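Integron cassette protein (Vibrio cholerae, PDB 3FY6) is of unknown function, a product of a mobile integron gene cassette that forms a two-chain assembly. Local coordinates at residues I65-D69 and S70-P74; L80-H83 and A84-W88; A115-S119 and D120-K124. All blocks are in the same frame, centred on the assembly; numbering follows the deposited sequence.

Contact 1: I65-D69 and S70-P74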
loop_
_atom_site.group_PDB
_atom_site.type_symbol
_atom_site.label_atom_id
_atom_site.label_comp_id
_atom_site.label_asym_id
_atom_site.label_seq_id
_atom_site.Cartn_x
_atom_site.Cartn_y
_atom_site.Cartn_z
ATOM N N ILE A 65 7.454 1.643 9.314
ATOM C CA ILE A 65 7.506 2.753 10.272
ATOM C C ILE A 65 6.227 3.584 10.227
ATOM O O ILE A 65 5.747 4.052 11.255
ATOM C CB ILE A 65 8.794 3.631 10.151
ATOM C CG1 ILE A 65 8.824 4.423 8.852
ATOM C CG2 ILE A 65 10.049 2.762 10.258
ATOM C CD1 ILE A 65 10.182 5.079 8.578
HETATM N N MSE A 66 5.657 3.740 9.037
HETATM C CA MSE A 66 4.369 4.407 8.916
HETATM C C MSE A 66 3.217 3.618 9.567
HETATM O O MSE A 66 2.274 4.221 10.094
HETATM C CB MSE A 66 4.063 4.727 7.455
HETATM C CG MSE A 66 4.991 5.782 6.865
HETATM SE SE MSE A 66 4.314 6.378 5.140
HETATM C CE MSE A 66 5.694 7.686 4.667
ATOM N N ASN A 67 3.287 2.283 9.526
ATOM C CA ASN A 67 2.268 1.449 10.156
ATOM C C ASN A 67 2.242 1.769 11.642
ATOM O O ASN A 67 1.207 1.712 12.285
ATOM C CB ASN A 67 2.558 -0.054 9.974
ATOM C CG ASN A 67 2.181 -0.584 8.583
ATOM O OD1 ASN A 67 2.429 -1.745 8.279
ATOM N ND2 ASN A 67 1.595 0.265 7.740
ATOM N N ASN A 68 3.405 2.112 12.178
ATOM C CA ASN A 68 3.505 2.476 13.582
ATOM C C ASN A 68 2.756 3.767 13.909
ATOM O O ASN A 68 2.349 3.979 15.048
ATOM C CB ASN A 68 4.968 2.558 14.010
ATOM C CG ASN A 68 5.575 1.190 14.244
ATOM O OD1 ASN A 68 4.858 0.222 14.499
ATOM N ND2 ASN A 68 6.897 1.099 14.155
ATOM N N ASP A 69 2.576 4.622 12.907
ATOM C CA ASP A 69 1.752 5.812 13.076
ATOM C C ASP A 69 0.290 5.539 12.690
ATOM O O ASP A 69 -0.499 6.470 12.527
ATOM C CB ASP A 69 2.303 6.977 12.256
ATOM C CG ASP A 69 3.510 7.646 12.911
ATOM O OD1 ASP A 69 3.740 7.427 14.124
ATOM O OD2 ASP A 69 4.227 8.399 12.200
ATOM N N SER A 70 -0.064 4.263 12.557
ATOM C CA SER A 70 -1.380 3.877 12.036
ATOM C C SER A 70 -1.637 4.424 10.632
ATOM O O SER A 70 -2.757 4.813 10.301
ATOM C CB SER A 70 -2.505 4.313 12.982
ATOM O OG SER A 70 -2.379 3.677 14.242
ATOM N N VAL A 71 -0.588 4.462 9.818
ATOM C CA VAL A 71 -0.692 4.899 8.433
ATOM C C VAL A 71 -0.395 3.697 7.527
ATOM O O VAL A 71 0.580 2.981 7.748
ATOM C CB VAL A 71 0.298 6.067 8.135
ATOM C CG1 VAL A 71 0.354 6.374 6.647
ATOM C CG2 VAL A 71 -0.086 7.316 8.939
ATOM N N TYR A 72 -1.245 3.480 6.525
ATOM C CA TYR A 72 -1.131 2.331 5.627
ATOM C C TYR A 72 -0.980 2.826 4.201
ATOM O O TYR A 72 -1.961 2.963 3.473
ATOM C CB TYR A 72 -2.364 1.420 5.796
ATOM C CG TYR A 72 -2.547 1.074 7.252
ATOM C CD1 TYR A 72 -1.865 0.002 7.815
ATOM C CD2 TYR A 72 -3.316 1.877 8.089
ATOM C CE1 TYR A 72 -1.986 -0.293 9.164
ATOM C CE2 TYR A 72 -3.445 1.591 9.436
ATOM C CZ TYR A 72 -2.780 0.503 9.968
ATOM O OH TYR A 72 -2.898 0.210 11.309
ATOM N N PRO A 73 0.267 3.108 3.802
ATOM C CA PRO A 73 0.586 3.730 2.519
ATOM C C PRO A 73 0.590 2.673 1.433
ATOM O O PRO A 73 0.750 1.495 1.740
ATOM C CB PRO A 73 2.024 4.230 2.718
ATOM C CG PRO A 73 2.540 3.527 3.964
ATOM C CD PRO A 73 1.475 2.609 4.475
ATOM N N PRO A 74 0.419 3.079 0.174
ATOM C CA PRO A 74 0.548 2.094 -0.904
ATOM C C PRO A 74 1.916 1.415 -0.804
ATOM O O PRO A 74 2.886 2.036 -0.364
ATOM C CB PRO A 74 0.455 2.949 -2.163
ATOM C CG PRO A 74 -0.323 4.179 -1.723
ATOM C CD PRO A 74 0.116 4.432 -0.325
HETATM O O HOH W 1 -0.777 -0.361 12.910
#

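Contact 2: L80-H83 and A84-W88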
loop_
_atom_site.group_PDB
_atom_site.type_symbol
_atom_site.label_atom_id
_atom_site.label_comp_id
_atom_site.label_asym_id
_atom_site.label_seq_id
_atom_site.Cartn_x
_atom_site.Cartn_y
_atom_site.Cartn_z
ATOM N N LEU A 80 8.891 4.815 -4.755
ATOM C CA LEU A 80 8.779 6.210 -5.213
ATOM C C LEU A 80 9.851 7.099 -4.587
ATOM O O LEU A 80 10.489 7.887 -5.283
ATOM C CB LEU A 80 7.403 6.794 -4.911
ATOM C CG LEU A 80 6.191 6.108 -5.541
ATOM C CD1 LEU A 80 5.008 7.059 -5.515
ATOM C CD2 LEU A 80 6.486 5.647 -6.962
ATOM N N PHE A 81 10.056 6.987 -3.275
ATOM C CA PHE A 81 11.125 7.762 -2.642
ATOM C C PHE A 81 12.456 7.453 -3.314
ATOM O O PHE A 81 13.247 8.354 -3.594
ATOM C CB PHE A 81 11.238 7.452 -1.154
ATOM C CG PHE A 81 10.228 8.165 -0.297
ATOM C CD1 PHE A 81 8.867 8.040 -0.539
ATOM C CD2 PHE A 81 10.642 8.926 0.783
ATOM C CE1 PHE A 81 7.936 8.678 0.276
ATOM C CE2 PHE A 81 9.723 9.568 1.600
ATOM C CZ PHE A 81 8.367 9.444 1.344
ATOM N N GLN A 82 12.710 6.168 -3.545
ATOM C CA GLN A 82 13.953 5.751 -4.179
ATOM C C GLN A 82 14.108 6.431 -5.536
ATOM O O GLN A 82 15.190 6.893 -5.889
ATOM C CB GLN A 82 13.995 4.231 -4.342
ATOM C CG GLN A 82 15.171 3.731 -5.167
ATOM C CD GLN A 82 15.172 2.214 -5.296
ATOM O OE1 GLN A 82 15.485 1.494 -4.349
ATOM N NE2 GLN A 82 14.831 1.727 -6.472
ATOM N N HIS A 83 13.018 6.495 -6.289
ATOM C CA HIS A 83 13.074 7.047 -7.633
ATOM C C HIS A 83 13.435 8.522 -7.589
ATOM O O HIS A 83 14.336 8.958 -8.286
ATOM C CB HIS A 83 11.756 6.847 -8.382
ATOM C CG HIS A 83 11.754 7.436 -9.764
ATOM N ND1 HIS A 83 12.635 7.040 -10.742
ATOM C CD2 HIS A 83 10.981 8.400 -10.321
ATOM C CE1 HIS A 83 12.401 7.725 -11.851
ATOM N NE2 HIS A 83 11.402 8.557 -11.622
ATOM N N ALA A 84 12.728 9.288 -6.769
ATOM C CA ALA A 84 13.018 10.708 -6.657
ATOM C C ALA A 84 14.484 10.933 -6.282
ATOM O O ALA A 84 15.159 11.814 -6.838
ATOM C CB ALA A 84 12.097 11.356 -5.643
ATOM N N TRP A 85 14.976 10.120 -5.353
ATOM C CA TRP A 85 16.349 10.243 -4.885
ATOM C C TRP A 85 17.334 9.959 -6.013
ATOM O O TRP A 85 18.265 10.737 -6.238
ATOM C CB TRP A 85 16.605 9.331 -3.683
ATOM C CG TRP A 85 18.058 9.105 -3.382
ATOM C CD1 TRP A 85 19.008 10.060 -3.152
ATOM C CD2 TRP A 85 18.721 7.843 -3.263
ATOM N NE1 TRP A 85 20.224 9.469 -2.902
ATOM C CE2 TRP A 85 20.075 8.108 -2.971
ATOM C CE3 TRP A 85 18.300 6.512 -3.373
ATOM C CZ2 TRP A 85 21.012 7.095 -2.785
ATOM C CZ3 TRP A 85 19.228 5.507 -3.186
ATOM C CH2 TRP A 85 20.572 5.802 -2.904
ATOM N N LEU A 86 17.120 8.854 -6.727
ATOM C CA LEU A 86 18.025 8.476 -7.808
ATOM C C LEU A 86 18.033 9.532 -8.915
ATOM O O LEU A 86 19.079 9.848 -9.473
ATOM C CB LEU A 86 17.672 7.102 -8.372
ATOM C CG LEU A 86 17.895 5.931 -7.408
ATOM C CD1 LEU A 86 17.552 4.624 -8.083
ATOM C CD2 LEU A 86 19.333 5.910 -6.917
ATOM N N GLU A 87 16.868 10.086 -9.223
ATOM C CA GLU A 87 16.809 11.139 -10.230
ATOM C C GLU A 87 17.510 12.422 -9.764
ATOM O O GLU A 87 18.222 13.063 -10.529
ATOM C CB GLU A 87 15.365 11.401 -10.628
ATOM C CG GLU A 87 14.765 10.237 -11.399
ATOM C CD GLU A 87 15.511 9.971 -12.701
ATOM O OE1 GLU A 87 15.717 10.927 -13.480
ATOM O OE2 GLU A 87 15.897 8.808 -12.945
ATOM N N TRP A 88 17.332 12.771 -8.496
ATOM C CA TRP A 88 17.986 13.941 -7.922
ATOM C C TRP A 88 19.489 13.727 -7.893
ATOM O O TRP A 88 20.274 14.647 -8.127
ATOM C CB TRP A 88 17.477 14.174 -6.499
ATOM C CG TRP A 88 18.285 15.147 -5.702
ATOM C CD1 TRP A 88 18.104 16.500 -5.632
ATOM C CD2 TRP A 88 19.387 14.845 -4.835
ATOM N NE1 TRP A 88 19.033 17.060 -4.784
ATOM C CE2 TRP A 88 19.831 16.068 -4.281
ATOM C CE3 TRP A 88 20.044 13.663 -4.475
ATOM C CZ2 TRP A 88 20.902 16.140 -3.389
ATOM C CZ3 TRP A 88 21.103 13.734 -3.584
ATOM C CH2 TRP A 88 21.522 14.962 -3.051
#

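Contact 3: A115-S119 and D120-K124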
loop_
_atom_site.group_PDB
_atom_site.type_symbol
_atom_site.label_atom_id
_atom_site.label_comp_id
_atom_site.label_asym_id
_atom_site.label_seq_id
_atom_site.Cartn_x
_atom_site.Cartn_y
_atom_site.Cartn_z
ATOM N N ALA A 115 -9.078 8.355 3.030
ATOM C CA ALA A 115 -10.074 7.528 2.359
ATOM C C ALA A 115 -10.200 6.115 2.936
ATOM O O ALA A 115 -10.968 5.311 2.434
ATOM C CB ALA A 115 -9.770 7.459 0.854
ATOM N N LYS A 116 -9.436 5.803 3.972
ATOM C CA LYS A 116 -9.485 4.470 4.567
ATOM C C LYS A 116 -10.920 4.073 4.944
ATOM O O LYS A 116 -11.670 4.887 5.456
ATOM C CB LYS A 116 -8.591 4.426 5.804
ATOM C CG LYS A 116 -8.332 3.037 6.360
ATOM C CD LYS A 116 -7.363 3.087 7.541
ATOM C CE LYS A 116 -8.021 3.679 8.779
ATOM N NZ LYS A 116 -7.064 3.809 9.920
ATOM N N PRO A 117 -11.305 2.807 4.690
ATOM C CA PRO A 117 -12.658 2.354 5.035
ATOM C C PRO A 117 -13.021 2.697 6.485
ATOM O O PRO A 117 -12.242 2.431 7.400
ATOM C CB PRO A 117 -12.566 0.841 4.864
ATOM C CG PRO A 117 -11.528 0.651 3.823
ATOM C CD PRO A 117 -10.496 1.725 4.107
ATOM N N ASN A 118 -14.200 3.266 6.684
ATOM C CA ASN A 118 -14.591 3.759 7.999
ATOM C C ASN A 118 -15.894 3.153 8.520
ATOM O O ASN A 118 -16.543 3.729 9.389
ATOM C CB ASN A 118 -14.706 5.284 7.970
ATOM C CG ASN A 118 -14.828 5.888 9.356
ATOM O OD1 ASN A 118 -14.067 5.548 10.265
ATOM N ND2 ASN A 118 -15.785 6.794 9.520
ATOM N N SER A 119 -16.283 2.000 7.979
ATOM C CA SER A 119 -17.409 1.257 8.540
ATOM C C SER A 119 -16.997 0.809 9.932
ATOM O O SER A 119 -15.800 0.675 10.216
ATOM C CB SER A 119 -17.757 0.031 7.677
ATOM O OG SER A 119 -16.752 -0.963 7.798
ATOM N N ASP A 120 -17.980 0.589 10.798
ATOM C CA ASP A 120 -17.717 0.121 12.156
ATOM C C ASP A 120 -16.926 -1.178 12.140
ATOM O O ASP A 120 -16.064 -1.405 12.979
ATOM C CB ASP A 120 -19.027 -0.048 12.938
ATOM C CG ASP A 120 -19.597 1.284 13.401
ATOM O OD1 ASP A 120 -18.981 2.330 13.096
ATOM O OD2 ASP A 120 -20.645 1.294 14.074
ATOM N N PHE A 121 -17.214 -2.030 11.171
ATOM C CA PHE A 121 -16.440 -3.249 11.027
ATOM C C PHE A 121 -14.957 -2.945 10.835
ATOM O O PHE A 121 -14.111 -3.450 11.571
ATOM C CB PHE A 121 -16.946 -4.078 9.856
ATOM C CG PHE A 121 -16.187 -5.345 9.661
ATOM C CD1 PHE A 121 -16.399 -6.429 10.503
ATOM C CD2 PHE A 121 -15.249 -5.455 8.651
ATOM C CE1 PHE A 121 -15.693 -7.608 10.332
ATOM C CE2 PHE A 121 -14.548 -6.638 8.467
ATOM C CZ PHE A 121 -14.768 -7.713 9.316
ATOM N N TRP A 122 -14.630 -2.120 9.846
ATOM C CA TRP A 122 -13.215 -1.851 9.572
ATOM C C TRP A 122 -12.504 -1.057 10.689
ATOM O O TRP A 122 -11.331 -1.304 10.986
ATOM C CB TRP A 122 -13.027 -1.209 8.201
ATOM C CG TRP A 122 -13.269 -2.206 7.091
ATOM C CD1 TRP A 122 -14.174 -2.104 6.079
ATOM C CD2 TRP A 122 -12.605 -3.468 6.916
ATOM N NE1 TRP A 122 -14.106 -3.224 5.268
ATOM C CE2 TRP A 122 -13.156 -4.076 5.770
ATOM C CE3 TRP A 122 -11.592 -4.136 7.616
ATOM C CZ2 TRP A 122 -12.735 -5.329 5.310
ATOM C CZ3 TRP A 122 -11.181 -5.384 7.169
ATOM C CH2 TRP A 122 -11.749 -5.964 6.019
ATOM N N ARG A 123 -13.226 -0.139 11.332
ATOM C CA ARG A 123 -12.643 0.686 12.393
ATOM C C ARG A 123 -12.174 -0.167 13.570
ATOM O O ARG A 123 -11.190 0.152 14.233
ATOM C CB ARG A 123 -13.663 1.718 12.875
ATOM C CG ARG A 123 -14.027 2.760 11.835
ATOM C CD ARG A 123 -15.308 3.498 12.207
ATOM N NE ARG A 123 -15.298 3.971 13.592
ATOM C CZ ARG A 123 -14.760 5.121 13.994
ATOM N NH1 ARG A 123 -14.171 5.928 13.116
ATOM N NH2 ARG A 123 -14.804 5.462 15.281
ATOM N N LYS A 124 -12.892 -1.249 13.831
ATOM C CA LYS A 124 -12.541 -2.164 14.905
ATOM C C LYS A 124 -11.222 -2.859 14.600
ATOM O O LYS A 124 -10.507 -3.298 15.499
ATOM C CB LYS A 124 -13.646 -3.207 15.101
ATOM C CG LYS A 124 -13.393 -4.164 16.251
ATOM C CD LYS A 124 -14.545 -5.154 16.420
ATOM C CE LYS A 124 -14.289 -6.139 17.560
ATOM N NZ LYS A 124 -14.400 -5.512 18.910
#

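Contact 1: I65-D69 and S70-P74
Met66 and Val71 close the end of helix 62-67 in a Schellman motif, a compact example of how a helix is stopped and its chain redirected. The carbonyl of Met66 carries the wrap: Met66 O accepts from Val71 N at 2.9 Å and also from Asp69 N, the two donors coming from opposite faces of the carbonyl plane. Further out, the side chain of Met66, a selenomethionine, runs extended beyond CG and crosses the ring of Pro73, with SE of Met66 3.6 Å from CG of the proline.

Asn67 then does double duty. Its carbonyl takes the second Schellman bond, Ser70 N to Asn67 O at 2.9 Å, with the donor well above the carbonyl plane; Ser70, at phi 59°, supplies the positive-phi residue of the motif. A water joins Asn67 O to Tyr72 OH. With CG opposite the carbonyl carbon (chi1 -78°), the amide of Asn67 is placed so that ND2 donates to Val71 O at 2.9 Å, the acceptor lying in the amide plane; this side-chain bond reinforces the helix end. The side chains of Asn67 and Tyr72 run across each other, amide and ring planes 37° apart, and Asn67 ND2 lies 3.5 Å from Tyr72 CD1.

Asp69 has its carboxylate held by Tyr27 and Trp21, while its CB lies 4.1 Å from CG2 of Val71.

Contact 2: L80-H83 and A84-W88
His83 meets Glu87 one helical turn on, and its side chain can be followed outward from the backbone. CB of His83 lies 3.1 Å from Ala84 N, the contact expected of adjoining residues. CG stands anti to the backbone N, which carries the ring out beside the helix, where Glu87 can reach it. CD2 of His83 has Ala84 N as its neighbour, at 4.1 Å, whereas ND1 and NE2 both lie beneath CG of Glu87. At the far side of the ring His83 CE1 makes the closest approach, 3.5 Å from Glu87 CG.

The result is a CH-pi contact: Glu87 CG sits over one face of the imidazole, 3.8 Å from the centroid of the His83 ring and 27° off the ring normal. A bend at chi2 (-61°) turns the carboxylate of Glu87 back toward this rim, leaving Glu87 OE2 3.8 Å from His83 CE1, with carboxylate and ring planes 34° apart.

Such i to i+4 pairing belongs to the alpha-helix, here helix 77-89, whose backbone bond from Glu87 N to His83 O measures 2.9 Å. The imidazole also stacks with Tyr125 of the second subunit and meets Phe121 of that chain, placing it at the dimer interface. On the neighbouring ridge Gln82 and Leu86 run alongside each other in the same direction, CG of Gln82 3.9 Å from CD1 of Leu86, while Gln82 OE1 accepts from Trp57 NE1.

Contact 3: A115-S119 and D120-K124
Ser119 and Trp122 illustrate the N-cap, the standard way in which a side chain receives an N-H left without a helical acceptor at the start of a helix. Two hydrogen bonds tie the serine to the first turn of helix 120-125. Ser119 OG accepts from Trp122 N at 3.2 Å, in a nearly straight bond with an angle of 170° at the hydrogen, and Ser119 O accepts from Arg123 N at 2.9 Å. The hydroxyl reaches its place because OG sits between the backbone N and the carbonyl carbon. It is shared with the second subunit, where Glu101 forms a hydrogen bond with it.

A side-chain bond flanks this cap. Arg123 NH1 donates to Asn118 OD1 at 2.9 Å, in the carbonyl plane and on a lone pair, with the acceptor at the edge of the guanidinium and close to its plane. The amide and guanidinium planes nevertheless stand 80° apart. A bend at chi3 of Arg123 (49°) brings NH1 round to this oxygen. Nearer the backbone, Arg123 CD also lies 3.1 Å from Asn118 OD1.

Apolar contact gathers round the indole. CB of Pro117 lies 3.6 Å from CD1 of Trp122, and Phe121 places CD2 over the centre of one face of the Trp122 ring. The indole N-H is taken by the other chain: Trp122 NE1 donates a hydrogen bond to Glu101 O of the second subunit, and Val105 of that subunit packs on the Trp122 side chain.

One glutamate of the partner chain thus meets both capping serine and indole, through carboxylate and carbonyl respectively. Because Ser119 OG accepts from Trp122 N and also bonds Glu101 of the second subunit, cap and subunit contact share one hydroxyl, which probably couples the helix start to the interface.

In the fold
The three contacts follow one another along the chain: each is a local arrangement, and all three reach the second subunit. Contact 1 ends helix 62-67 and contact 2 lies on the next helix, 77-89; their centres are 20 Å apart, on opposite sides of the chain's centre. Contact 3 opens the C-terminal helix and touches contact 1, CD2 of Tyr72 lying 4.3 Å from CD of Lys116. Contacts 2 and 3 are far apart within a chain, with centres about 33 Å apart, yet dimerisation joins them: Phe121 and Trp122 of one subunit pack against His83 and Ala84 of the other.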